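Local coordinates for protein beta-mannosidase (Trichoderma harzianum, PDB 4CVU) that probably hydrolyses terminal beta-mannosidic linkages, as a glycosylated fungal enzyme of glycoside hydrolase family 2, at residues I598-S602 with C672-Q676; T605-A609 with W712-T716; E614-N618 with F668-C672. One frame throughout, in Å; residues are numbered along the deposited sequence.

Interaction 1: I598-S602 with C672-Q676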
loop_
_atom_site.group_PDB
_atom_site.type_symbol
_atom_site.label_atom_id
_atom_site.label_comp_id
_atom_site.label_asym_id
_atom_site.label_seq_id
_atom_site.Cartn_x
_atom_site.Cartn_y
_atom_site.Cartn_z
ATOM N N ILE A 598 9.317 -19.852 13.137
ATOM C CA ILE A 598 8.520 -18.802 12.412
ATOM C C ILE A 598 8.231 -19.078 10.954
ATOM O O ILE A 598 8.972 -19.874 10.325
ATOM C CB ILE A 598 9.148 -17.413 12.555
ATOM C CG1 ILE A 598 10.488 -17.356 11.809
ATOM C CG2 ILE A 598 9.342 -17.058 14.023
ATOM C CD1 ILE A 598 11.030 -15.959 11.564
ATOM N N SER A 599 7.224 -18.439 10.310
ATOM C CA SER A 599 7.136 -18.640 8.911
ATOM C C SER A 599 6.481 -17.322 8.393
ATOM O O SER A 599 5.886 -16.598 9.190
ATOM C CB SER A 599 6.217 -19.835 8.637
ATOM O OG SER A 599 4.824 -19.550 8.979
ATOM N N MET A 600 6.657 -17.057 7.105
ATOM C CA MET A 600 6.086 -15.868 6.466
ATOM C C MET A 600 4.607 -15.976 6.432
ATOM O O MET A 600 4.065 -17.065 6.300
ATOM C CB MET A 600 6.544 -15.808 5.011
ATOM C CG MET A 600 7.918 -15.350 4.661
ATOM S SD MET A 600 8.294 -13.766 5.299
ATOM C CE MET A 600 9.782 -13.306 4.475
ATOM N N PRO A 601 3.888 -14.827 6.434
ATOM C CA PRO A 601 2.494 -14.976 6.138
ATOM C C PRO A 601 2.237 -15.001 4.619
ATOM O O PRO A 601 3.135 -14.700 3.803
ATOM C CB PRO A 601 1.897 -13.674 6.710
ATOM C CG PRO A 601 2.965 -12.661 6.562
ATOM C CD PRO A 601 4.231 -13.457 6.867
ATOM N N SER A 602 0.982 -15.257 4.236
ATOM C CA SER A 602 0.594 -15.234 2.830
ATOM C C SER A 602 0.930 -13.884 2.198
ATOM O O SER A 602 1.004 -12.871 2.886
ATOM C CB SER A 602 -0.926 -15.474 2.724
ATOM O OG SER A 602 -1.590 -14.366 3.297
ATOM N N CYS A 672 7.161 -17.535 0.400
ATOM C CA CYS A 672 6.361 -17.496 1.621
ATOM C C CYS A 672 5.698 -18.854 1.974
ATOM O O CYS A 672 5.590 -19.204 3.137
ATOM C CB CYS A 672 5.281 -16.388 1.543
ATOM S SG CYS A 672 5.987 -14.724 1.669
ATOM N N HIS A 673 5.232 -19.579 0.961
ATOM C CA HIS A 673 4.504 -20.828 1.127
ATOM C C HIS A 673 5.455 -21.960 1.518
ATOM O O HIS A 673 5.113 -22.765 2.376
ATOM C CB HIS A 673 3.783 -21.142 -0.169
ATOM C CG HIS A 673 2.953 -22.376 -0.130
ATOM N ND1 HIS A 673 1.909 -22.533 0.737
ATOM C CD2 HIS A 673 3.000 -23.507 -0.864
ATOM C CE1 HIS A 673 1.350 -23.714 0.554
ATOM N NE2 HIS A 673 1.984 -24.317 -0.423
ATOM N N ALA A 674 6.660 -21.991 0.951
ATOM C CA ALA A 674 7.663 -23.017 1.381
ATOM C C ALA A 674 8.043 -22.933 2.850
ATOM O O ALA A 674 8.273 -23.985 3.494
ATOM C CB ALA A 674 8.910 -22.961 0.497
ATOM N N THR A 675 8.207 -21.706 3.376
ATOM C CA THR A 675 8.475 -21.507 4.809
ATOM C C THR A 675 7.346 -22.088 5.625
ATOM O O THR A 675 7.587 -22.685 6.681
ATOM C CB THR A 675 8.776 -20.044 5.229
ATOM O OG1 THR A 675 7.580 -19.222 5.124
ATOM C CG2 THR A 675 9.873 -19.445 4.394
ATOM N N GLN A 676 6.099 -21.951 5.138
ATOM C CA GLN A 676 4.951 -22.511 5.827
ATOM C C GLN A 676 4.918 -24.031 5.803
ATOM O O GLN A 676 4.418 -24.612 6.703
ATOM C CB GLN A 676 3.638 -22.003 5.198
ATOM C CG GLN A 676 3.427 -20.559 5.510
ATOM C CD GLN A 676 2.054 -20.091 5.121
ATOM O OE1 GLN A 676 1.145 -20.883 4.888
ATOM N NE2 GLN A 676 1.878 -18.801 5.135
HETATM O O HOH W 1 9.740 -21.870 8.185
#

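Interaction 2: T605-A609 with W712-T716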
loop_
_atom_site.group_PDB
_atom_site.type_symbol
_atom_site.label_atom_id
_atom_site.label_comp_id
_atom_site.label_asym_id
_atom_site.label_seq_id
_atom_site.Cartn_x
_atom_site.Cartn_y
_atom_site.Cartn_z
ATOM N N THR A 605 -1.807 -11.478 2.902
ATOM C CA THR A 605 -1.670 -10.836 4.203
ATOM C C THR A 605 -0.621 -9.685 4.085
ATOM O O THR A 605 -0.965 -8.494 4.355
ATOM C CB THR A 605 -1.380 -11.839 5.340
ATOM O OG1 THR A 605 -2.580 -12.597 5.696
ATOM C CG2 THR A 605 -0.902 -11.125 6.523
ATOM N N TRP A 606 0.595 -9.988 3.577
ATOM C CA TRP A 606 1.600 -8.932 3.332
ATOM C C TRP A 606 0.967 -7.747 2.619
ATOM O O TRP A 606 1.225 -6.576 2.954
ATOM C CB TRP A 606 2.684 -9.403 2.439
ATOM C CG TRP A 606 3.722 -10.179 3.230
ATOM C CD1 TRP A 606 4.021 -11.472 3.106
ATOM C CD2 TRP A 606 4.519 -9.664 4.284
ATOM N NE1 TRP A 606 5.042 -11.828 4.014
ATOM C CE2 TRP A 606 5.353 -10.713 4.745
ATOM C CE3 TRP A 606 4.644 -8.406 4.873
ATOM C CZ2 TRP A 606 6.273 -10.522 5.763
ATOM C CZ3 TRP A 606 5.556 -8.216 5.868
ATOM C CH2 TRP A 606 6.375 -9.281 6.316
ATOM N N GLN A 607 0.205 -8.059 1.597
ATOM C CA GLN A 607 -0.366 -7.022 0.739
ATOM C C GLN A 607 -1.251 -6.015 1.492
ATOM O O GLN A 607 -1.557 -4.910 0.992
ATOM C CB GLN A 607 -1.134 -7.667 -0.412
ATOM C CG GLN A 607 -0.241 -8.128 -1.540
ATOM C CD GLN A 607 -1.002 -8.893 -2.601
ATOM O OE1 GLN A 607 -1.897 -9.713 -2.323
ATOM N NE2 GLN A 607 -0.671 -8.617 -3.802
ATOM N N GLN A 608 -1.691 -6.399 2.684
ATOM C CA GLN A 608 -2.521 -5.530 3.500
ATOM C C GLN A 608 -1.715 -4.367 4.084
ATOM O O GLN A 608 -2.274 -3.331 4.338
ATOM C CB GLN A 608 -3.146 -6.330 4.657
ATOM C CG GLN A 608 -4.087 -7.429 4.207
ATOM C CD GLN A 608 -4.521 -8.346 5.340
ATOM O OE1 GLN A 608 -4.194 -8.141 6.518
ATOM N NE2 GLN A 608 -5.284 -9.359 4.985
ATOM N N ALA A 609 -0.428 -4.606 4.388
ATOM C CA ALA A 609 0.360 -3.732 5.249
ATOM C C ALA A 609 1.542 -3.068 4.575
ATOM O O ALA A 609 2.003 -2.060 5.050
ATOM C CB ALA A 609 0.857 -4.535 6.466
ATOM N N TRP A 712 -0.126 -8.698 13.964
ATOM C CA TRP A 712 0.031 -7.880 12.758
ATOM C C TRP A 712 0.665 -8.723 11.633
ATOM O O TRP A 712 0.947 -9.905 11.819
ATOM C CB TRP A 712 0.831 -6.581 13.048
ATOM C CG TRP A 712 2.300 -6.728 13.284
ATOM C CD1 TRP A 712 2.955 -7.802 13.770
ATOM C CD2 TRP A 712 3.297 -5.723 13.044
ATOM N NE1 TRP A 712 4.298 -7.540 13.851
ATOM C CE2 TRP A 712 4.532 -6.270 13.408
ATOM C CE3 TRP A 712 3.263 -4.426 12.546
ATOM C CZ2 TRP A 712 5.741 -5.555 13.290
ATOM C CZ3 TRP A 712 4.481 -3.712 12.420
ATOM C CH2 TRP A 712 5.696 -4.297 12.803
ATOM N N GLN A 713 0.974 -8.093 10.512
ATOM C CA GLN A 713 1.432 -8.792 9.308
ATOM C C GLN A 713 2.954 -8.903 9.284
ATOM O O GLN A 713 3.646 -7.935 8.995
ATOM C CB GLN A 713 0.903 -8.065 8.077
ATOM C CG GLN A 713 -0.586 -7.894 8.103
ATOM C CD GLN A 713 -0.998 -6.669 8.798
ATOM O OE1 GLN A 713 -0.264 -6.142 9.658
ATOM N NE2 GLN A 713 -2.170 -6.156 8.431
ATOM N N ALA A 714 3.480 -10.087 9.579
ATOM C CA ALA A 714 4.885 -10.195 9.802
ATOM C C ALA A 714 5.270 -11.645 9.920
ATOM O O ALA A 714 4.438 -12.484 10.220
ATOM C CB ALA A 714 5.252 -9.447 11.107
ATOM N N PRO A 715 6.534 -11.967 9.678
ATOM C CA PRO A 715 6.918 -13.375 9.843
ATOM C C PRO A 715 6.967 -13.754 11.307
ATOM O O PRO A 715 7.676 -13.115 12.082
ATOM C CB PRO A 715 8.277 -13.460 9.188
ATOM C CG PRO A 715 8.797 -12.109 9.160
ATOM C CD PRO A 715 7.654 -11.135 9.231
ATOM N N THR A 716 6.173 -14.754 11.695
ATOM C CA THR A 716 6.142 -15.225 13.096
ATOM C C THR A 716 5.872 -16.720 13.263
ATOM O O THR A 716 5.781 -17.496 12.304
ATOM C CB THR A 716 4.991 -14.539 13.872
ATOM O OG1 THR A 716 3.785 -15.236 13.538
ATOM C CG2 THR A 716 4.844 -12.978 13.564
#

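Interaction 3: E614-N618 with F668-C672. With CA (calcium ion), chain B; NAG (2-acetamido-2-deoxy-beta-D-glucopyranose), chain C; NAG (2-acetamido-2-deoxy-beta-D-glucopyranose), chain H.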
loop_
_atom_site.group_PDB
_atom_site.type_symbol
_atom_site.label_atom_id
_atom_site.label_comp_id
_atom_site.label_asym_id
_atom_site.label_seq_id
_atom_site.Cartn_x
_atom_site.Cartn_y
_atom_site.Cartn_z
ATOM N N GLU A 614 7.728 -3.411 -2.022
ATOM C CA GLU A 614 8.368 -4.061 -0.889
ATOM C C GLU A 614 8.078 -5.548 -0.743
ATOM O O GLU A 614 8.481 -6.149 0.230
ATOM C CB GLU A 614 7.972 -3.325 0.426
ATOM C CG GLU A 614 8.564 -1.935 0.556
ATOM C CD GLU A 614 10.074 -1.941 0.574
ATOM O OE1 GLU A 614 10.719 -2.457 1.507
ATOM O OE2 GLU A 614 10.657 -1.380 -0.348
ATOM N N LEU A 615 7.384 -6.145 -1.706
ATOM C CA LEU A 615 7.015 -7.536 -1.628
ATOM C C LEU A 615 8.119 -8.459 -2.142
ATOM O O LEU A 615 8.005 -9.037 -3.210
ATOM C CB LEU A 615 5.731 -7.770 -2.422
ATOM C CG LEU A 615 4.490 -7.004 -1.960
ATOM C CD1 LEU A 615 3.355 -7.202 -2.950
ATOM C CD2 LEU A 615 3.991 -7.401 -0.575
ATOM N N SER A 616 9.190 -8.605 -1.372
ATOM C CA SER A 616 10.204 -9.613 -1.689
ATOM C C SER A 616 10.769 -10.124 -0.406
ATOM O O SER A 616 10.724 -9.450 0.618
ATOM C CB SER A 616 11.306 -9.087 -2.637
ATOM O OG SER A 616 12.091 -8.109 -1.972
ATOM N N PHE A 617 11.295 -11.334 -0.429
ATOM C CA PHE A 617 11.605 -12.046 0.809
ATOM C C PHE A 617 12.392 -11.149 1.769
ATOM O O PHE A 617 12.126 -11.091 2.936
ATOM C CB PHE A 617 12.343 -13.337 0.484
ATOM C CG PHE A 617 12.412 -14.330 1.625
ATOM C CD1 PHE A 617 13.437 -14.283 2.539
ATOM C CD2 PHE A 617 11.471 -15.344 1.750
ATOM C CE1 PHE A 617 13.551 -15.229 3.591
ATOM C CE2 PHE A 617 11.560 -16.286 2.783
ATOM C CZ PHE A 617 12.593 -16.211 3.736
ATOM N N ASN A 618 13.334 -10.389 1.214
ATOM C CA ASN A 618 14.322 -9.672 2.015
ATOM C C ASN A 618 14.266 -8.174 1.736
ATOM O O ASN A 618 15.275 -7.497 1.798
ATOM C CB ASN A 618 15.701 -10.194 1.636
ATOM C CG ASN A 618 16.213 -11.296 2.532
ATOM O OD1 ASN A 618 15.831 -11.445 3.727
ATOM N ND2 ASN A 618 17.102 -12.069 1.979
ATOM N N PHE A 668 8.029 -14.341 -4.566
ATOM C CA PHE A 668 7.810 -13.965 -3.168
ATOM C C PHE A 668 6.675 -14.827 -2.603
ATOM O O PHE A 668 6.835 -15.455 -1.550
ATOM C CB PHE A 668 7.462 -12.482 -3.066
ATOM C CG PHE A 668 7.206 -12.005 -1.645
ATOM C CD1 PHE A 668 8.140 -12.232 -0.649
ATOM C CD2 PHE A 668 6.022 -11.344 -1.305
ATOM C CE1 PHE A 668 7.905 -11.818 0.644
ATOM C CE2 PHE A 668 5.793 -10.912 -0.013
ATOM C CZ PHE A 668 6.750 -11.155 0.969
ATOM N N SER A 669 5.509 -14.834 -3.264
ATOM C CA SER A 669 4.428 -15.647 -2.778
ATOM C C SER A 669 4.834 -17.109 -2.539
ATOM O O SER A 669 4.366 -17.747 -1.581
ATOM C CB SER A 669 3.334 -15.736 -3.763
ATOM O OG SER A 669 2.295 -16.440 -3.134
ATOM N N SER A 670 5.601 -17.639 -3.472
ATOM C CA SER A 670 6.002 -19.052 -3.451
ATOM C C SER A 670 7.033 -19.331 -2.378
ATOM O O SER A 670 7.025 -20.429 -1.785
ATOM C CB SER A 670 6.612 -19.473 -4.779
ATOM O OG SER A 670 5.662 -19.927 -5.677
ATOM N N TRP A 671 7.961 -18.403 -2.173
ATOM C CA TRP A 671 8.906 -18.521 -1.037
ATOM C C TRP A 671 8.130 -18.429 0.288
ATOM O O TRP A 671 8.416 -19.126 1.220
ATOM C CB TRP A 671 10.049 -17.449 -1.108
ATOM C CG TRP A 671 11.236 -17.931 -1.838
ATOM C CD1 TRP A 671 11.475 -17.884 -3.185
ATOM C CD2 TRP A 671 12.335 -18.641 -1.264
ATOM N NE1 TRP A 671 12.671 -18.495 -3.463
ATOM C CE2 TRP A 671 13.201 -18.992 -2.308
ATOM C CE3 TRP A 671 12.652 -19.033 0.037
ATOM C CZ2 TRP A 671 14.385 -19.688 -2.096
ATOM C CZ3 TRP A 671 13.829 -19.726 0.261
ATOM C CH2 TRP A 671 14.687 -20.037 -0.798
ATOM N N CYS A 672 7.161 -17.535 0.400
ATOM C CA CYS A 672 6.361 -17.496 1.621
ATOM C C CYS A 672 5.698 -18.854 1.974
ATOM O O CYS A 672 5.590 -19.204 3.137
ATOM C CB CYS A 672 5.281 -16.388 1.543
ATOM S SG CYS A 672 5.987 -14.724 1.669
HETATM CA CA CA B . 12.792 -1.529 -0.266
HETATM C C1 NAG C . 17.776 -13.115 2.684
HETATM C C2 NAG C . 18.108 -14.380 1.921
HETATM C C3 NAG C . 19.132 -15.259 2.641
HETATM C C4 NAG C . 20.346 -14.483 3.163
HETATM C C5 NAG C . 19.824 -13.297 3.911
HETATM C C6 NAG C . 20.946 -12.416 4.466
HETATM C C7 NAG C . 16.309 -15.287 0.538
HETATM C C8 NAG C . 15.137 -16.226 0.432
HETATM N N2 NAG C . 16.921 -15.199 1.706
HETATM O O3 NAG C . 19.568 -16.281 1.777
HETATM O O4 NAG C . 21.118 -15.245 4.063
HETATM O O5 NAG C . 18.992 -12.508 3.084
HETATM O O6 NAG C . 21.764 -11.944 3.412
HETATM O O7 NAG C . 16.671 -14.661 -0.467
HETATM C C1 NAG H . 13.443 -15.855 -6.339
HETATM C C2 NAG H . 14.528 -15.350 -7.319
HETATM C C3 NAG H . 15.927 -15.868 -6.998
HETATM C C4 NAG H . 16.226 -15.639 -5.530
HETATM C C5 NAG H . 15.135 -16.299 -4.682
HETATM C C6 NAG H . 15.371 -16.086 -3.179
HETATM C C7 NAG H . 13.996 -14.745 -9.604
HETATM C C8 NAG H . 13.754 -15.176 -11.029
HETATM N N2 NAG H . 14.246 -15.678 -8.695
HETATM O O3 NAG H . 16.855 -15.149 -7.783
HETATM O O4 NAG H . 17.482 -16.207 -5.219
HETATM O O5 NAG H . 13.887 -15.750 -5.015
HETATM O O6 NAG H . 15.447 -14.708 -2.871
HETATM O O7 NAG H . 13.972 -13.564 -9.315
HETATM O O HOH W 2 14.236 -3.142 -0.160
#

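Interaction 1: I598-S602 with C672-Q676
Loop 598-602 runs past one side of helix 664-692, its CA atoms coming nearest where S599 faces T675 (CA to CA 5.2 Å) and M600 faces C672 (CA to CA 5.1 Å). The loop backbone is met by helix side chains. M600 N donates to T675 OG1 at 3.1 Å, with an N-H...O angle of 158°. That hydroxyl sits between its own backbone N and carbonyl carbon (chi1 70°), from where it also donates to C672 O one turn back, OG1 to O 2.8 Å, arriving above the carbonyl plane. The carbonyl of M600 is taken too: Q676 NE2 donates to M600 O at 3.0 Å, nearly straight at 163° and close to the plane of its amide; Q676 OE1 is taken by V728 N. Between these bonds M600 CB packs on C672 SG at 3.6 Å. A water adds a backbone bridge, donating to I598 O (3.0 Å) and T675 O (2.7 Å). S599 OG turns elsewhere, to Q679 and K727. T675 OG1 spends its hydrogen on C672 O, which probably holds the hydroxyl in this rotation and leaves it to accept from M600 N; both peptide polar atoms of buried M600 are thus satisfied by helix side chains.

Interaction 2: T605-A609 with W712-T716
Helix 603-609 and the irregular segment 712-716 approach most closely at W606 and Q713, whose CA atoms are 6.0 Å apart. Q713 directs its CB toward helix residues T605, Q608 and A609, and its chain bends at chi2 (88°), folding against two small aliphatic groups. T605 CG2 meets Q713 CG at 3.6 Å, while the hydroxyl on the other branch of T605 is bonded to E721. A609 CB lies against the amide carbon, CD of Q713, at 3.7 Å. Beyond it Q713 NE2 gives a weak but straight bond to Q608 OE1, 3.4 Å long with an N-H...O angle of 165°, and the two amide planes stand 81° apart. The other end of the Q608 amide is held by D723. W606 takes the neighbouring part of the loop: its CH2 packs on P715 CD at 3.7 Å and on A714 CA at 3.9 Å, and CZ3 lies 3.7 Å from Q713 O, an oxygen that accepts from R625. At Q713, an alanine would probably leave a gap where CG and CD pack on T605 and A609, and leave Q608 OE1 without its weak donor. The loop follows strand 702-705, which pairs in parallel with strand 380-389, an arrangement consistent with loop packing around the beta/alpha-barrel catalytic domain of family 2 enzymes.

Interaction 3: E614-N618 with F668-C672
E614 OE2, at the first residue of 614-618, binds a calcium ion at 2.1 Å, with E614 OE1 longer at 2.9 Å and a water at 2.2 Å from the metal. From there the chain passes to L615 and S616, whose peptide meets the F668 ring. With CG anti to the backbone N (chi1 180°), that ring projects from helix 664-692. S616 N stands 3.8 Å above the centre of one ring face, with L615 C toward the rim, and on the opposite face C672 SG lies 3.6 Å from the ring plane. The phenyl is therefore sandwiched between the loop backbone and its own helix. L615 CB lies on F668 CD2 (3.8 Å), and L615 CD2 nears CE2, L615 crossing the ring at about a right angle. A second aromatic pair follows: W671 turns the edge of its six-membered ring to the face of F617, centroids 5.6 Å apart and planes at 71°, a T-shaped stack backed by W671 CB against F617 CD2. The first sugar of the glycan, covalently joined through its C1 to N618 ND2, places its acetamide methyl C8 over a face of F617, 3.3 Å from CD1, and over a face of W671 too. Helix 638-655 packs on F617 and W671, while W606 of helix 603-609 touches L615, F668 and C672, setting the contact among three helices.

In the fold
Interactions 1 and 3 use successive turns of helix 664-692 and share C672, whereas interaction 2 joins helix 603-609 to the loop after strand 702-705. All three are buried contacts, but their chemistry changes with place. Interaction 1 is dominated by side chain to backbone hydrogen bonds; interaction 2 is mainly apolar with one weak amide bond; interaction 3 is aromatic, lies farthest from the chain centre (about 28 Å between centres, against 20 to 21 Å), and is the one bordered by the glycan and the calcium. W606 touches residues of all three. Interactions 1 and 2 also meet through a probable backbone hydrogen bond between S599 and T716. Along the chain, interaction 3 is nested inside the loop that interaction 2 closes.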